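Glycoside hydrolase family 5 (Aspergillus oryzae, PDB 6LA0) hydrolyses glycosidic bonds as a secreted, monomeric rutinosidase of glycoside hydrolase family 5, and probably has exo-1,3-beta-glucanase activity on cell-wall glucan. Local coordinates at residues A[307-312]-A[344-349]; A[274-279]-A[313-318]. One frame throughout, in Å; residues are numbered along the deposited sequence.

Interaction 1: residues A[307-312]-A[344-349]; sequences NSFALR and NGQGTQ
Gln346 reaches across to Phe309 and holds it twice, once through its amide and once through its aliphatic stem. CB of Gln346 sits over the middle of the Phe309 ring, 3.8 Å from the centroid and 11° off the normal, a CH-pi contact. Beyond CG the glutamine runs extended (chi2 171°), which carries OE1 beside the root of the ring to the backbone, where Phe309 N donates a hydrogen bond to Gln346 OE1 at 2.8 Å. The amide and ring planes stand 43° apart, so the two groups are not stacked. A water bridges Gln346 OE1 to Ala310 N. The far end of the ring meets segment 344-349 obliquely, CZ of Phe309 lying 3.6 Å from CA of Gly347. Asn307 N and Asn307 ND2 each donate a hydrogen bond to Asn344 O, 2.9 Å, ND2 in the carbonyl plane, the backbone N tilted from it. ND2 also donates to Thr303 O. Gln346 N in turn donates to Asn307 O, 3.0 Å. The two backbone bonds, Asn307 N to Asn344 O and Gln346 N to Asn307 O, make a single beta bridge between Asn307 and Gly345, joining two surface loops of the TIM barrel that follow strands 294-303 and 329-332.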
# COMPACT_ATOMS: atom_id res chain seq x y z
N ASN A 307 4.68 -15.66 -18.73
CA ASN A 307 4.02 -15.99 -17.47
C ASN A 307 3.49 -17.42 -17.50
O ASN A 307 2.94 -17.88 -18.50
CB ASN A 307 2.87 -15.03 -17.21
CG ASN A 307 3.35 -13.67 -16.76
OD1 ASN A 307 3.68 -13.46 -15.59
ND2 ASN A 307 3.41 -12.73 -17.71
N SER A 308 3.61 -18.11 -16.36
CA SER A 308 3.30 -19.53 -16.28
C SER A 308 2.33 -19.80 -15.13
O SER A 308 2.65 -19.50 -13.98
CB SER A 308 4.58 -20.35 -16.10
OG SER A 308 4.31 -21.54 -15.39
N PHE A 309 1.16 -20.37 -15.45
CA PHE A 309 0.25 -20.86 -14.42
C PHE A 309 0.96 -21.82 -13.46
O PHE A 309 0.81 -21.72 -12.23
CB PHE A 309 -0.94 -21.61 -15.04
CG PHE A 309 -1.89 -20.78 -15.87
CD1 PHE A 309 -2.30 -19.52 -15.48
CD2 PHE A 309 -2.47 -21.35 -17.02
CE1 PHE A 309 -3.23 -18.79 -16.25
CE2 PHE A 309 -3.38 -20.63 -17.79
CZ PHE A 309 -3.76 -19.35 -17.40
N ALA A 310 1.69 -22.80 -14.02
CA ALA A 310 2.23 -23.89 -13.21
C ALA A 310 3.22 -23.40 -12.16
O ALA A 310 3.30 -23.98 -11.08
CB ALA A 310 2.92 -24.92 -14.12
N LEU A 311 3.97 -22.34 -12.46
CA LEU A 311 5.00 -21.90 -11.52
C LEU A 311 4.49 -20.91 -10.48
O LEU A 311 5.30 -20.40 -9.70
CB LEU A 311 6.18 -21.30 -12.28
CG LEU A 311 7.05 -22.31 -13.04
CD1 LEU A 311 8.14 -21.60 -13.85
CD2 LEU A 311 7.66 -23.32 -12.08
N ARG A 312 3.18 -20.64 -10.42
CA ARG A 312 2.68 -19.64 -9.48
C ARG A 312 2.95 -20.04 -8.03
O ARG A 312 3.34 -19.20 -7.21
CB ARG A 312 1.19 -19.39 -9.69
CG ARG A 312 0.88 -18.71 -11.00
CD ARG A 312 -0.63 -18.56 -11.22
NE ARG A 312 -1.29 -19.85 -11.42
CZ ARG A 312 -2.61 -19.99 -11.55
NH1 ARG A 312 -3.39 -18.92 -11.51
NH2 ARG A 312 -3.13 -21.20 -11.73
N ASN A 344 1.65 -11.43 -21.05
CA ASN A 344 2.45 -12.22 -21.98
C ASN A 344 2.58 -13.64 -21.45
O ASN A 344 3.02 -13.84 -20.32
CB ASN A 344 3.83 -11.60 -22.18
CG ASN A 344 3.77 -10.26 -22.89
OD1 ASN A 344 2.91 -10.04 -23.74
ND2 ASN A 344 4.68 -9.36 -22.53
N GLY A 345 2.19 -14.61 -22.27
CA GLY A 345 2.18 -16.00 -21.85
C GLY A 345 0.77 -16.48 -21.51
O GLY A 345 -0.18 -16.24 -22.26
N GLN A 346 0.64 -17.12 -20.35
CA GLN A 346 -0.61 -17.77 -19.96
C GLN A 346 -1.50 -16.84 -19.14
O GLN A 346 -1.08 -16.33 -18.09
CB GLN A 346 -0.29 -19.06 -19.20
CG GLN A 346 0.49 -20.08 -20.06
CD GLN A 346 1.01 -21.28 -19.28
OE1 GLN A 346 0.82 -21.38 -18.07
NE2 GLN A 346 1.69 -22.19 -19.99
N GLY A 347 -2.73 -16.63 -19.60
CA GLY A 347 -3.77 -16.06 -18.76
C GLY A 347 -3.86 -14.55 -18.79
O GLY A 347 -3.44 -13.87 -19.73
N THR A 348 -4.45 -14.02 -17.72
CA THR A 348 -4.65 -12.58 -17.53
C THR A 348 -4.06 -12.17 -16.19
O THR A 348 -3.65 -13.01 -15.39
CB THR A 348 -6.14 -12.21 -17.55
OG1 THR A 348 -6.72 -12.61 -16.31
CG2 THR A 348 -6.89 -12.91 -18.69
N GLN A 349 -4.08 -10.87 -15.90
CA GLN A 349 -3.56 -10.42 -14.60
C GLN A 349 -4.29 -11.07 -13.44
O GLN A 349 -3.70 -11.30 -12.38
CB GLN A 349 -3.64 -8.89 -14.49
CG GLN A 349 -2.76 -8.14 -15.49
CD GLN A 349 -2.59 -6.67 -15.13
OE1 GLN A 349 -3.57 -5.93 -15.07
NE2 GLN A 349 -1.35 -6.24 -14.91
O HOH W 1 1.63 -23.77 -16.98

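Interaction 2: residues A[274-279]-A[313-318]; sequences TLPARL and ERNVNA
Pro276 packs against Arg314 and Asn315, and the direct contact between the two segments is van der Waals packing. The proline ring lies across the arginine at about a right angle, with CG of Pro276 over one face of the guanidinium and its CD 3.4 Å from NH2 of Arg314. Pro276 CG is equally close to the amide oxygen, 3.4 Å from OD1 of Asn315. Deeper in, CD2 of Leu275 touches CB of Asn315 at 4.1 Å, and CD1 of Leu279 comes within 3.6 Å of the backbone O of Asn315. Ala318 completes the apolar side: its CB is 4.2 Å from CB of Pro276 and 4.3 Å from CD1 of Leu279.

The polar bonds run within helix 313-318 and out to the loop before helix 275-279. Arg314 leaves the backbone extended and bends at chi3 (76°), bringing its guanidinium edge side-on to the neighbouring amide. NE and NH2 of Arg314 both donate to OD1 of Asn315, each at 3.1 Å, with the oxygen in the guanidinium plane. Two hydrogen bonds tie these side chains to that loop, Arg314 NH2 to Glu273 O and Asn315 ND2 to Ser272 O.

The short helical segments are nearly parallel, 6° apart with axes 9.5 Å from each other. Beneath them, Leu275 rests on Ile301 and Thr303 of strand 294-303, Leu275 and Leu279 both touch Tyr265 of strand 257-265, and Val316 meets Trp299: two neighbouring outer helices packed over the barrel strands.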
# COMPACT_ATOMS: atom_id res chain seq x y z
N THR A 274 12.68 -17.74 -14.36
CA THR A 274 13.84 -17.12 -13.74
C THR A 274 13.48 -16.16 -12.63
O THR A 274 14.37 -15.51 -12.05
CB THR A 274 14.66 -16.39 -14.81
OG1 THR A 274 13.81 -15.45 -15.48
CG2 THR A 274 15.22 -17.40 -15.85
N LEU A 275 12.19 -16.04 -12.31
CA LEU A 275 11.77 -15.07 -11.31
C LEU A 275 12.39 -15.30 -9.93
O LEU A 275 12.76 -14.30 -9.30
CB LEU A 275 10.25 -15.03 -11.20
CG LEU A 275 9.71 -14.04 -10.17
CD1 LEU A 275 10.16 -12.60 -10.50
CD2 LEU A 275 8.20 -14.16 -10.12
N PRO A 276 12.54 -16.53 -9.41
CA PRO A 276 13.05 -16.66 -8.03
C PRO A 276 14.42 -16.04 -7.82
O PRO A 276 14.65 -15.38 -6.80
CB PRO A 276 13.08 -18.18 -7.80
CG PRO A 276 12.03 -18.71 -8.74
CD PRO A 276 12.14 -17.85 -9.96
N ALA A 277 15.35 -16.25 -8.76
CA ALA A 277 16.66 -15.60 -8.66
C ALA A 277 16.50 -14.09 -8.48
O ALA A 277 17.20 -13.48 -7.66
CB ALA A 277 17.51 -15.92 -9.89
N ARG A 278 15.58 -13.48 -9.22
CA ARG A 278 15.39 -12.03 -9.11
C ARG A 278 14.77 -11.65 -7.77
O ARG A 278 15.14 -10.63 -7.18
CB ARG A 278 14.50 -11.52 -10.25
CG ARG A 278 14.95 -10.16 -10.78
CD ARG A 278 16.34 -10.26 -11.40
NE ARG A 278 16.35 -10.98 -12.67
CZ ARG A 278 16.10 -10.43 -13.86
NH1 ARG A 278 15.82 -9.14 -13.95
NH2 ARG A 278 16.14 -11.18 -14.96
N LEU A 279 13.81 -12.44 -7.29
CA LEU A 279 13.21 -12.18 -5.99
C LEU A 279 14.26 -12.18 -4.89
O LEU A 279 14.24 -11.31 -3.99
CB LEU A 279 12.13 -13.22 -5.67
CG LEU A 279 10.84 -13.18 -6.50
CD1 LEU A 279 10.08 -14.54 -6.47
CD2 LEU A 279 9.93 -12.04 -6.02
N GLU A 313 2.73 -21.31 -7.69
CA GLU A 313 2.92 -21.73 -6.31
C GLU A 313 4.39 -21.60 -5.90
O GLU A 313 4.71 -21.07 -4.82
CB GLU A 313 2.43 -23.16 -6.12
CG GLU A 313 2.62 -23.66 -4.70
CD GLU A 313 2.22 -25.10 -4.52
OE1 GLU A 313 2.40 -25.90 -5.48
OE2 GLU A 313 1.73 -25.44 -3.41
N ARG A 314 5.30 -22.07 -6.76
CA ARG A 314 6.72 -21.98 -6.43
C ARG A 314 7.15 -20.52 -6.27
O ARG A 314 7.85 -20.17 -5.30
CB ARG A 314 7.56 -22.68 -7.51
CG ARG A 314 9.08 -22.63 -7.26
CD ARG A 314 9.90 -22.88 -8.52
NE ARG A 314 9.94 -21.71 -9.42
CZ ARG A 314 10.68 -21.64 -10.52
NH1 ARG A 314 11.49 -22.64 -10.86
NH2 ARG A 314 10.64 -20.54 -11.28
N ASN A 315 6.68 -19.65 -7.16
CA ASN A 315 7.17 -18.27 -7.19
C ASN A 315 6.61 -17.43 -6.04
O ASN A 315 7.36 -16.65 -5.43
CB ASN A 315 6.84 -17.65 -8.55
CG ASN A 315 7.66 -18.25 -9.70
OD1 ASN A 315 8.72 -18.86 -9.49
ND2 ASN A 315 7.17 -18.07 -10.93
N VAL A 316 5.32 -17.55 -5.70
CA VAL A 316 4.81 -16.78 -4.57
C VAL A 316 5.48 -17.25 -3.28
O VAL A 316 5.82 -16.44 -2.40
CB VAL A 316 3.26 -16.84 -4.48
CG1 VAL A 316 2.76 -18.22 -4.07
CG2 VAL A 316 2.75 -15.81 -3.47
N ASN A 317 5.74 -18.56 -3.16
CA ASN A 317 6.37 -19.03 -1.94
C ASN A 317 7.84 -18.63 -1.89
O ASN A 317 8.37 -18.36 -0.80
CB ASN A 317 6.19 -20.54 -1.79
CG ASN A 317 4.85 -20.90 -1.20
OD1 ASN A 317 4.54 -20.53 -0.07
ND2 ASN A 317 4.04 -21.61 -1.98
N ALA A 318 8.50 -18.53 -3.05
CA ALA A 318 9.89 -18.07 -3.09
C ALA A 318 9.99 -16.59 -2.74
O ALA A 318 10.98 -16.17 -2.13
CB ALA A 318 10.49 -18.32 -4.47

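Overall arrangement
The two interactions lie on the same side of the chain's centre, about 13 Å apart between centres, and adjoin in sequence: 307-312 runs directly into 313-318. Along the chain the order is 274-279, 307-312, 313-318, 344-349, so the segments of the two contacts alternate along the chain. Interaction 2 pairs helix 275-285 with helix 312-326, the helices following strands 257-265 and 294-303. Interaction 1 ties the loop leading into helix 312-326 to the loop between strand 329-332 and helix 355-360. Ser272, just before helix 275-285, bonds both Ser308 and Asn315, linking the two sites. Three consecutive strand-and-loop regions of the barrel are thereby joined near the start of helix 312-326.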